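Local coordinates for EDD domain protein, DegV family (PDB 3JR7) that is of unknown function but belongs to the DegV family, whose members are thought to bind lipids, at residues K206-S211 against V231-C236; E258-V263 against S276-T281. All coordinates share one frame; numbering follows the deposited sequence.

Contact 1 (K206-S211 against V231-C236); sequences KPIMGS and VKMADC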
loop_
_atom_site.group_PDB
_atom_site.type_symbol
_atom_site.label_atom_id
_atom_site.label_comp_id
_atom_site.label_asym_id
_atom_site.label_seq_id
_atom_site.Cartn_x
_atom_site.Cartn_y
_atom_site.Cartn_z
ATOM N N LYS A 206 6.498 20.774 -5.972
ATOM C CA LYS A 206 6.081 19.386 -5.734
ATOM C C LYS A 206 6.117 19.142 -4.219
ATOM O O LYS A 206 7.188 19.158 -3.651
ATOM C CB LYS A 206 7.031 18.406 -6.416
ATOM C CG LYS A 206 7.189 18.545 -7.896
ATOM C CD LYS A 206 5.901 18.283 -8.618
ATOM C CE LYS A 206 6.124 18.057 -10.056
ATOM N NZ LYS A 206 5.984 19.306 -10.833
ATOM N N PRO A 207 4.943 18.945 -3.567
ATOM C CA PRO A 207 4.932 18.505 -2.183
ATOM C C PRO A 207 5.567 17.123 -1.982
ATOM O O PRO A 207 5.344 16.211 -2.782
ATOM C CB PRO A 207 3.440 18.440 -1.832
ATOM C CG PRO A 207 2.754 19.240 -2.850
ATOM C CD PRO A 207 3.581 19.161 -4.087
ATOM N N ILE A 208 6.338 16.976 -0.922
ATOM C CA ILE A 208 6.751 15.679 -0.472
ATOM C C ILE A 208 5.732 15.294 0.605
ATOM O O ILE A 208 5.592 15.988 1.625
ATOM C CB ILE A 208 8.145 15.649 0.139
ATOM C CG1 ILE A 208 9.247 15.925 -0.918
ATOM C CG2 ILE A 208 8.379 14.257 0.766
ATOM C CD1 ILE A 208 9.277 17.369 -1.439
HETATM N N MSE A 209 4.984 14.229 0.361
HETATM C CA MSE A 209 3.901 13.865 1.269
HETATM C C MSE A 209 4.334 12.622 2.037
HETATM O O MSE A 209 5.290 11.953 1.670
HETATM C CB MSE A 209 2.618 13.553 0.527
HETATM C CG MSE A 209 2.160 14.586 -0.452
HETATM SE SE MSE A 209 1.526 16.165 0.459
HETATM C CE MSE A 209 0.006 15.493 1.350
ATOM N N GLY A 210 3.587 12.309 3.090
ATOM C CA GLY A 210 3.864 11.149 3.896
ATOM C C GLY A 210 2.703 10.727 4.799
ATOM O O GLY A 210 1.705 11.441 4.937
ATOM N N SER A 211 2.855 9.562 5.401
ATOM C CA SER A 211 1.963 9.090 6.448
ATOM C C SER A 211 2.204 9.817 7.757
ATOM O O SER A 211 3.310 10.264 8.015
ATOM C CB SER A 211 2.202 7.607 6.750
ATOM O OG SER A 211 3.554 7.354 7.101
ATOM N N VAL A 231 15.166 14.425 -4.045
ATOM C CA VAL A 231 16.242 14.578 -3.066
ATOM C C VAL A 231 15.667 14.887 -1.693
ATOM O O VAL A 231 16.078 14.291 -0.716
ATOM C CB VAL A 231 17.240 15.714 -3.490
ATOM C CG1 VAL A 231 18.244 16.051 -2.380
ATOM C CG2 VAL A 231 17.952 15.322 -4.823
ATOM N N LYS A 232 14.735 15.830 -1.602
ATOM C CA LYS A 232 14.143 16.160 -0.318
ATOM C C LYS A 232 13.373 14.947 0.252
ATOM O O LYS A 232 13.397 14.717 1.462
ATOM C CB LYS A 232 13.205 17.360 -0.410
ATOM C CG LYS A 232 13.888 18.664 -0.690
ATOM C CD LYS A 232 13.196 19.852 -0.051
ATOM C CE LYS A 232 13.674 21.190 -0.652
ATOM N NZ LYS A 232 12.895 22.367 -0.118
HETATM N N MSE A 233 12.702 14.186 -0.604
HETATM C CA MSE A 233 12.035 12.949 -0.134
HETATM C C MSE A 233 13.053 11.974 0.466
HETATM O O MSE A 233 12.863 11.507 1.597
HETATM C CB MSE A 233 11.234 12.240 -1.231
HETATM C CG MSE A 233 10.540 10.985 -0.669
HETATM SE SE MSE A 233 9.237 10.250 -1.846
HETATM C CE MSE A 233 8.616 11.965 -2.485
ATOM N N ALA A 234 14.138 11.719 -0.266
ATOM C CA ALA A 234 15.259 10.883 0.231
ATOM C C ALA A 234 15.772 11.344 1.576
ATOM O O ALA A 234 16.019 10.519 2.427
ATOM C CB ALA A 234 16.444 10.820 -0.788
ATOM N N ASP A 235 15.947 12.651 1.757
ATOM C CA ASP A 235 16.374 13.186 3.029
ATOM C C ASP A 235 15.316 12.890 4.099
ATOM O O ASP A 235 15.697 12.521 5.207
ATOM C CB ASP A 235 16.644 14.686 2.987
ATOM C CG ASP A 235 17.830 15.049 2.112
ATOM O OD1 ASP A 235 18.733 14.215 1.918
ATOM O OD2 ASP A 235 17.853 16.204 1.616
ATOM N N CYS A 236 14.023 13.076 3.795
ATOM C CA CYS A 236 12.978 12.823 4.809
ATOM C C CYS A 236 13.005 11.376 5.261
ATOM O O CYS A 236 12.940 11.074 6.472
ATOM C CB CYS A 236 11.608 13.128 4.286
ATOM S SG CYS A 236 11.270 14.857 4.043
#
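I208 and M233 meet where helix 226-240 lies over the mixed sheet of an alpha/beta fold of the DegV family. The helix follows the hairpin of strands 205-211 and 217-224, and its segment 231-236 runs nearly along segment 206-211, with axes 8.9 Å apart at their closest and a crossing angle of -25°. I208 carries the strand's side of the contact. Having CG2 anti to the backbone N and CG1 anti to the carbonyl carbon (chi1 -68°) sets both branches against M233, with CD1 carried on to K232 and CG2 toward C236. I208 CG2 comes within 4.0 Å of M233 CE, while I208 CG1 sits 3.9 Å from M233 N, directly against the helix backbone. M233, a selenomethionine, leaves the helix with CG anti to its own N and bends only at its last torsion, which turns CE back onto the isoleucine; the same side chain also touches Y177 and V179 of strand 176-179. Placing an alanine at I208 would probably deprive the M233 methyl of its isoleucine neighbour and open a gap beside the helix backbone. K232 touches I208 through CB, while its NZ is hydrogen-bonded to the carbonyl oxygen of K222 on strand 217-224. Its side chain and that of I208 cross at about a right angle, and I208 CD1 ends 4.1 Å from K232 CB, just as I208 CG2 reaches C236 SG at 4.4 Å.

Contact 2 (E258-V263 against S276-T281); sequences ERAKEV and SFIVDT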
loop_
_atom_site.group_PDB
_atom_site.type_symbol
_atom_site.label_atom_id
_atom_site.label_comp_id
_atom_site.label_asym_id
_atom_site.label_seq_id
_atom_site.Cartn_x
_atom_site.Cartn_y
_atom_site.Cartn_z
ATOM N N GLU A 258 12.489 4.729 -14.377
ATOM C CA GLU A 258 13.806 5.352 -14.199
ATOM C C GLU A 258 13.815 6.314 -13.023
ATOM O O GLU A 258 14.802 6.421 -12.310
ATOM C CB GLU A 258 14.288 6.070 -15.469
ATOM C CG GLU A 258 14.892 5.101 -16.527
ATOM C CD GLU A 258 16.028 4.176 -16.006
ATOM O OE1 GLU A 258 16.966 4.631 -15.283
ATOM O OE2 GLU A 258 15.966 2.954 -16.326
ATOM N N ARG A 259 12.717 7.016 -12.823
ATOM C CA ARG A 259 12.555 7.799 -11.601
ATOM C C ARG A 259 12.615 6.904 -10.333
ATOM O O ARG A 259 13.250 7.264 -9.361
ATOM C CB ARG A 259 11.258 8.559 -11.672
ATOM C CG ARG A 259 11.007 9.446 -10.476
ATOM C CD ARG A 259 9.724 10.226 -10.697
ATOM N NE ARG A 259 9.941 11.172 -11.771
ATOM C CZ ARG A 259 9.001 11.755 -12.509
ATOM N NH1 ARG A 259 7.713 11.489 -12.350
ATOM N NH2 ARG A 259 9.374 12.636 -13.425
ATOM N N ALA A 260 11.989 5.727 -10.362
ATOM C CA ALA A 260 12.122 4.782 -9.265
ATOM C C ALA A 260 13.592 4.408 -9.005
ATOM O O ALA A 260 14.067 4.380 -7.852
ATOM C CB ALA A 260 11.278 3.518 -9.519
ATOM N N LYS A 261 14.316 4.117 -10.064
ATOM C CA LYS A 261 15.726 3.757 -9.918
ATOM C C LYS A 261 16.578 4.881 -9.326
ATOM O O LYS A 261 17.488 4.624 -8.550
ATOM C CB LYS A 261 16.300 3.302 -11.272
ATOM C CG LYS A 261 15.847 1.880 -11.607
ATOM C CD LYS A 261 16.428 1.374 -12.884
ATOM C CE LYS A 261 15.757 0.082 -13.378
ATOM N NZ LYS A 261 15.623 -0.966 -12.303
ATOM N N GLU A 262 16.271 6.112 -9.699
ATOM C CA GLU A 262 16.994 7.273 -9.178
ATOM C C GLU A 262 16.714 7.458 -7.681
ATOM O O GLU A 262 17.615 7.719 -6.895
ATOM C CB GLU A 262 16.617 8.534 -9.965
ATOM C CG GLU A 262 17.204 9.832 -9.437
ATOM C CD GLU A 262 18.756 9.841 -9.461
ATOM O OE1 GLU A 262 19.383 8.899 -10.018
ATOM O OE2 GLU A 262 19.345 10.790 -8.900
ATOM N N VAL A 263 15.459 7.268 -7.274
ATOM C CA VAL A 263 15.117 7.314 -5.853
ATOM C C VAL A 263 15.866 6.249 -5.095
ATOM O O VAL A 263 16.411 6.525 -4.038
ATOM C CB VAL A 263 13.578 7.214 -5.643
ATOM C CG1 VAL A 263 13.221 7.007 -4.176
ATOM C CG2 VAL A 263 12.947 8.461 -6.224
ATOM N N SER A 276 16.191 -3.981 -1.134
ATOM C CA SER A 276 15.099 -3.166 -1.636
ATOM C C SER A 276 14.528 -3.723 -2.931
ATOM O O SER A 276 15.167 -4.517 -3.636
ATOM C CB SER A 276 15.554 -1.712 -1.834
ATOM O OG SER A 276 16.479 -1.620 -2.919
ATOM N N PHE A 277 13.323 -3.285 -3.250
ATOM C CA PHE A 277 12.764 -3.628 -4.486
ATOM C C PHE A 277 11.852 -2.555 -4.992
ATOM O O PHE A 277 11.381 -1.706 -4.221
ATOM C CB PHE A 277 12.023 -4.957 -4.356
ATOM C CG PHE A 277 10.839 -4.909 -3.448
ATOM C CD1 PHE A 277 9.595 -4.518 -3.930
ATOM C CD2 PHE A 277 10.960 -5.280 -2.120
ATOM C CE1 PHE A 277 8.489 -4.477 -3.094
ATOM C CE2 PHE A 277 9.811 -5.273 -1.266
ATOM C CZ PHE A 277 8.606 -4.855 -1.764
ATOM N N ILE A 278 11.590 -2.626 -6.306
ATOM C CA ILE A 278 10.745 -1.690 -7.028
ATOM C C ILE A 278 9.601 -2.435 -7.685
ATOM O O ILE A 278 9.815 -3.522 -8.256
ATOM C CB ILE A 278 11.570 -0.958 -8.138
ATOM C CG1 ILE A 278 12.686 -0.089 -7.522
ATOM C CG2 ILE A 278 10.684 -0.124 -8.992
ATOM C CD1 ILE A 278 13.646 0.542 -8.573
ATOM N N VAL A 279 8.402 -1.882 -7.623
ATOM C CA VAL A 279 7.218 -2.466 -8.273
ATOM C C VAL A 279 6.401 -1.427 -8.982
ATOM O O VAL A 279 6.432 -0.239 -8.620
ATOM C CB VAL A 279 6.242 -3.153 -7.294
ATOM C CG1 VAL A 279 6.822 -4.378 -6.827
ATOM C CG2 VAL A 279 5.826 -2.184 -6.117
ATOM N N ASP A 280 5.642 -1.893 -9.971
ATOM C CA ASP A 280 4.646 -1.091 -10.646
ATOM C C ASP A 280 3.456 -0.956 -9.749
ATOM O O ASP A 280 3.070 -1.913 -9.076
ATOM C CB ASP A 280 4.198 -1.723 -11.963
ATOM C CG ASP A 280 5.322 -1.751 -12.992
ATOM O OD1 ASP A 280 5.622 -0.691 -13.534
ATOM O OD2 ASP A 280 5.943 -2.806 -13.165
ATOM N N THR A 281 2.866 0.220 -9.755
ATOM C CA THR A 281 1.689 0.462 -8.927
ATOM C C THR A 281 0.472 -0.419 -9.328
ATOM O O THR A 281 0.206 -0.668 -10.512
ATOM C CB THR A 281 1.250 1.909 -8.987
ATOM O OG1 THR A 281 1.255 2.354 -10.342
ATOM C CG2 THR A 281 2.153 2.809 -8.151
#
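The backbones of helix segment 258-263 and strand segment 276-281 draw nearest at A260 and I278, whose CA atoms are 7.0 Å apart, within the beta-alpha-beta unit formed by strand 248-253, helix 257-270 and strand 275-280. At this separation a single isoleucine spans the interval. I278 points its side chain toward the helix, with CG2 anti to the backbone N and CD1 carried out in extended form (chi2 174°), giving it two methyls of different reach. I278 CG2 stops against A260 CB at 3.7 Å. I278 CD1 travels further and settles over the helix backbone, 3.9 Å from A260 C and equally far from K261 N, and A260 CB is equally near. From the solvent side the K261 chain crosses that of I278 at about a right angle, its CG 4.0 Å from I278 CD1; its ammonium makes a long, weak ion pair with E257. A260 is buried and also touches I294 of strand 294-297, so that it meets residues of two strands, which flank strand 248-253. On the strand, V279 points away from the helix and packs on V141 of helix 141-155. The side chains meet through hydrocarbon alone, the CD1 methyl of I278 also lies on the helix backbone, and the stem of K261 covers the isoleucine at the margin, so the hold rests on shape and burial and not on directed bonds.

How the contacts relate
Both contacts set a helix on the same six-stranded sheet, contact 1 on strand 205-211 and contact 2 on strand 275-280, an outermost strand within the chain. Their centres are 15 Å apart and they do not touch, but their helices do: A234 of helix 226-240 packs on L266, L267 and R270 of helix 257-270. Each uses an isoleucine from the strand. In contact 1 both I208 and the selenomethionine M233 are buried; in contact 2 A260 is buried, I278 partly exposed and K261 exposed. Each adds a lysine stem at its margin: the K232 ammonium is hydrogen-bonded to a strand carbonyl, while that of K261 makes a long, weak ion pair with E257.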